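Local coordinates for protein trypsin inhibitor 3 (Spinacia oleracea, PDB 4AOR) that inhibits trypsin, as a small plant knottin of the Mirabilis serine proteinase inhibitor family, at residues D[5-13]-D[25-36]. Sequence-based numbering, arbitrary orientation.
Sequences SPSGAICSG and CVPHPILRIFVC
Ile-10 and Val-35 form an antiparallel non-hydrogen-bonded pair (CA to CA 4.5 Å), and three backbone bonds tie 5-13 to strand 34-36: Gly-8 N to Cys-36 O, Cys-36 N to Ala-9 O (2.8 Å, in the carbonyl plane) and Cys-11 N to Phe-34 O (3.1 Å), whose donor stands well above the carbonyl plane. Beyond them a water donates to Cys-11 O and accepts from Phe-34 N. Cys-11 reaches past strand 34-36 to Cys-25 on the outer strand 25-27, the SG atoms being joined at 2.0 Å with a chi3 of 104°. Here SG of Cys-11 lies between its backbone N and carbonyl carbon (chi1 58°), while SG of Cys-25 extends anti to its N; CB of Phe-34 packs 3.9 Å from SG of Cys-11. The Phe-34 ring makes a CH-pi contact with CA of Gly-13, 3.5 Å from the ring centroid and 4° off its normal; CA of Pro-27 lies toward the rim of the opposite face. CG1 of Ile-10 meets CD1 of Ile-33 at 4.1 Å, the two side chains crossing at about a right angle. SG of Cys-36, bonded to Cys-20, sits 3.8 Å from CB of Ser-5. With Arg-32–Ile-33, probably the bond offered to trypsin, in the turn joining 25-27 to 34-36, this is the small disulfide-laced antiparallel sheet of a knottin.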
loop_
_atom_site.group_PDB
_atom_site.type_symbol
_atom_site.label_atom_id
_atom_site.label_comp_id
_atom_site.label_asym_id
_atom_site.label_seq_id
_atom_site.Cartn_x
_atom_site.Cartn_y
_atom_site.Cartn_z
ATOM N N SER D 5 11.075 -13.133 13.859
ATOM C CA SER D 5 10.985 -11.688 14.008
ATOM C C SER D 5 10.469 -11.289 15.395
ATOM O O SER D 5 9.516 -11.876 15.917
ATOM C CB SER D 5 10.080 -11.093 12.916
ATOM O OG SER D 5 10.468 -11.456 11.609
ATOM N N PRO D 6 11.100 -10.273 15.997
ATOM C CA PRO D 6 10.763 -9.739 17.315
ATOM C C PRO D 6 9.396 -9.086 17.350
ATOM O O PRO D 6 8.853 -8.780 16.298
ATOM C CB PRO D 6 11.839 -8.664 17.534
ATOM C CG PRO D 6 12.299 -8.309 16.164
ATOM C CD PRO D 6 12.253 -9.580 15.392
ATOM N N SER D 7 8.868 -8.855 18.552
ATOM C CA SER D 7 7.585 -8.172 18.721
ATOM C C SER D 7 7.595 -6.798 18.061
ATOM O O SER D 7 8.553 -6.029 18.202
ATOM C CB SER D 7 7.232 -8.064 20.201
ATOM O OG SER D 7 7.136 -9.379 20.725
ATOM N N GLY D 8 6.544 -6.512 17.302
ATOM C CA GLY D 8 6.440 -5.224 16.631
ATOM C C GLY D 8 6.962 -5.233 15.212
ATOM O O GLY D 8 6.711 -4.290 14.454
ATOM N N ALA D 9 7.649 -6.305 14.824
ATOM C CA ALA D 9 8.197 -6.377 13.473
ATOM C C ALA D 9 7.054 -6.550 12.487
ATOM O O ALA D 9 6.027 -7.139 12.814
ATOM C CB ALA D 9 9.176 -7.562 13.331
ATOM N N ILE D 10 7.265 -6.095 11.259
ATOM C CA ILE D 10 6.345 -6.399 10.180
ATOM C C ILE D 10 6.323 -7.906 9.914
ATOM O O ILE D 10 7.368 -8.578 9.955
ATOM C CB ILE D 10 6.834 -5.752 8.876
ATOM C CG1 ILE D 10 6.887 -4.230 9.033
ATOM C CG2 ILE D 10 5.928 -6.149 7.703
ATOM C CD1 ILE D 10 7.667 -3.542 7.873
ATOM N N CYS D 11 5.149 -8.429 9.615
ATOM C CA CYS D 11 5.029 -9.804 9.181
ATOM C C CYS D 11 3.891 -9.937 8.188
ATOM O O CYS D 11 3.301 -8.933 7.781
ATOM C CB CYS D 11 4.833 -10.747 10.380
ATOM S SG CYS D 11 3.397 -10.363 11.408
ATOM N N SER D 12 3.586 -11.173 7.824
ATOM C CA SER D 12 2.635 -11.460 6.745
ATOM C C SER D 12 1.406 -12.181 7.208
ATOM O O SER D 12 1.504 -13.232 7.829
ATOM C CB SER D 12 3.276 -12.329 5.679
ATOM O OG SER D 12 2.346 -12.624 4.632
ATOM N N GLY D 13 0.246 -11.673 6.822
ATOM C CA GLY D 13 -0.989 -12.397 7.053
ATOM C C GLY D 13 -1.068 -13.741 6.332
ATOM O O GLY D 13 -1.952 -14.547 6.653
ATOM N N CYS D 25 1.207 -13.481 14.522
ATOM C CA CYS D 25 1.294 -12.386 13.568
ATOM C C CYS D 25 -0.118 -11.850 13.421
ATOM O O CYS D 25 -1.006 -12.562 12.945
ATOM C CB CYS D 25 1.809 -12.921 12.235
ATOM S SG CYS D 25 1.916 -11.678 10.902
ATOM N N VAL D 26 -0.322 -10.601 13.814
ATOM C CA VAL D 26 -1.676 -10.066 13.972
ATOM C C VAL D 26 -1.858 -8.768 13.219
ATOM O O VAL D 26 -0.887 -8.069 12.956
ATOM C CB VAL D 26 -1.968 -9.804 15.445
ATOM C CG1 VAL D 26 -1.990 -11.120 16.216
ATOM C CG2 VAL D 26 -0.931 -8.857 16.040
ATOM N N PRO D 27 -3.097 -8.437 12.853
ATOM C CA PRO D 27 -3.258 -7.134 12.190
ATOM C C PRO D 27 -2.945 -6.007 13.149
ATOM O O PRO D 27 -3.355 -6.033 14.327
ATOM C CB PRO D 27 -4.749 -7.098 11.819
ATOM C CG PRO D 27 -5.193 -8.530 11.846
ATOM C CD PRO D 27 -4.326 -9.242 12.837
ATOM N N HIS D 28 -2.175 -5.034 12.673
ATOM C CA HIS D 28 -1.966 -3.809 13.413
ATOM C C HIS D 28 -3.301 -3.080 13.531
ATOM O O HIS D 28 -4.134 -3.133 12.606
ATOM C CB HIS D 28 -0.910 -2.937 12.729
ATOM C CG HIS D 28 -0.358 -1.861 13.606
ATOM N ND1 HIS D 28 -0.954 -0.618 13.743
ATOM C CD2 HIS D 28 0.747 -1.836 14.393
ATOM C CE1 HIS D 28 -0.240 0.118 14.576
ATOM N NE2 HIS D 28 0.793 -0.600 14.992
ATOM N N PRO D 29 -3.540 -2.422 14.683
ATOM C CA PRO D 29 -4.825 -1.742 14.868
ATOM C C PRO D 29 -4.977 -0.468 14.020
ATOM O O PRO D 29 -6.115 -0.015 13.800
ATOM C CB PRO D 29 -4.827 -1.393 16.362
ATOM C CG PRO D 29 -3.376 -1.277 16.717
ATOM C CD PRO D 29 -2.699 -2.355 15.896
ATOM N N ILE D 30 -3.856 0.078 13.542
ATOM C CA ILE D 30 -3.854 1.369 12.861
ATOM C C ILE D 30 -3.217 1.332 11.477
ATOM O O ILE D 30 -3.837 1.734 10.476
ATOM C CB ILE D 30 -3.144 2.427 13.703
ATOM C CG1 ILE D 30 -3.905 2.633 15.010
ATOM C CG2 ILE D 30 -3.085 3.742 12.948
ATOM C CD1 ILE D 30 -5.311 3.192 14.799
ATOM N N LEU D 31 -1.967 0.895 11.425
ATOM C CA LEU D 31 -1.276 0.713 10.160
ATOM C C LEU D 31 -1.863 -0.468 9.410
ATOM O O LEU D 31 -2.240 -1.457 10.006
ATOM C CB LEU D 31 0.194 0.420 10.412
ATOM C CG LEU D 31 0.923 1.522 11.175
ATOM C CD1 LEU D 31 2.345 1.069 11.580
ATOM C CD2 LEU D 31 0.990 2.811 10.357
ATOM N N ARG D 32 -1.855 -0.417 8.081
ATOM C CA ARG D 32 -2.497 -1.481 7.341
ATOM C C ARG D 32 -1.537 -2.616 6.978
ATOM O O ARG D 32 -1.473 -3.092 5.835
ATOM C CB ARG D 32 -3.287 -0.868 6.182
ATOM C CG ARG D 32 -4.349 -0.034 6.856
ATOM C CD ARG D 32 -5.350 0.622 5.987
ATOM N NE ARG D 32 -6.468 0.960 6.867
ATOM C CZ ARG D 32 -7.594 1.509 6.453
ATOM N NH1 ARG D 32 -7.750 1.800 5.172
ATOM N NH2 ARG D 32 -8.556 1.767 7.329
ATOM N N ILE D 33 -0.795 -3.047 8.004
ATOM C CA ILE D 33 0.113 -4.169 7.884
ATOM C C ILE D 33 -0.205 -5.133 9.014
ATOM O O ILE D 33 -0.918 -4.775 9.944
ATOM C CB ILE D 33 1.579 -3.739 8.120
ATOM C CG1 ILE D 33 1.697 -2.865 9.357
ATOM C CG2 ILE D 33 2.159 -3.028 6.900
ATOM C CD1 ILE D 33 3.121 -2.746 9.825
ATOM N N PHE D 34 0.353 -6.333 8.929
ATOM C CA PHE D 34 0.399 -7.256 10.052
ATOM C C PHE D 34 1.725 -7.038 10.809
ATOM O O PHE D 34 2.735 -6.628 10.218
ATOM C CB PHE D 34 0.348 -8.695 9.553
ATOM C CG PHE D 34 -1.025 -9.162 9.155
ATOM C CD1 PHE D 34 -1.615 -8.691 7.985
ATOM C CD2 PHE D 34 -1.708 -10.087 9.930
ATOM C CE1 PHE D 34 -2.890 -9.132 7.604
ATOM C CE2 PHE D 34 -2.990 -10.527 9.549
ATOM C CZ PHE D 34 -3.568 -10.039 8.384
ATOM N N VAL D 35 1.698 -7.262 12.124
ATOM C CA VAL D 35 2.910 -7.168 12.949
ATOM C C VAL D 35 2.981 -8.333 13.907
ATOM O O VAL D 35 1.955 -8.963 14.205
ATOM C CB VAL D 35 2.983 -5.878 13.788
ATOM C CG1 VAL D 35 3.285 -4.669 12.902
ATOM C CG2 VAL D 35 1.689 -5.689 14.625
ATOM N N CYS D 36 4.186 -8.609 14.394
ATOM C CA CYS D 36 4.352 -9.655 15.400
ATOM C C CYS D 36 3.872 -9.150 16.742
ATOM O O CYS D 36 4.247 -8.068 17.195
ATOM C CB CYS D 36 5.833 -10.078 15.502
ATOM S SG CYS D 36 6.443 -10.909 14.019
HETATM O O HOH W 1 1.509 -7.324 6.385
#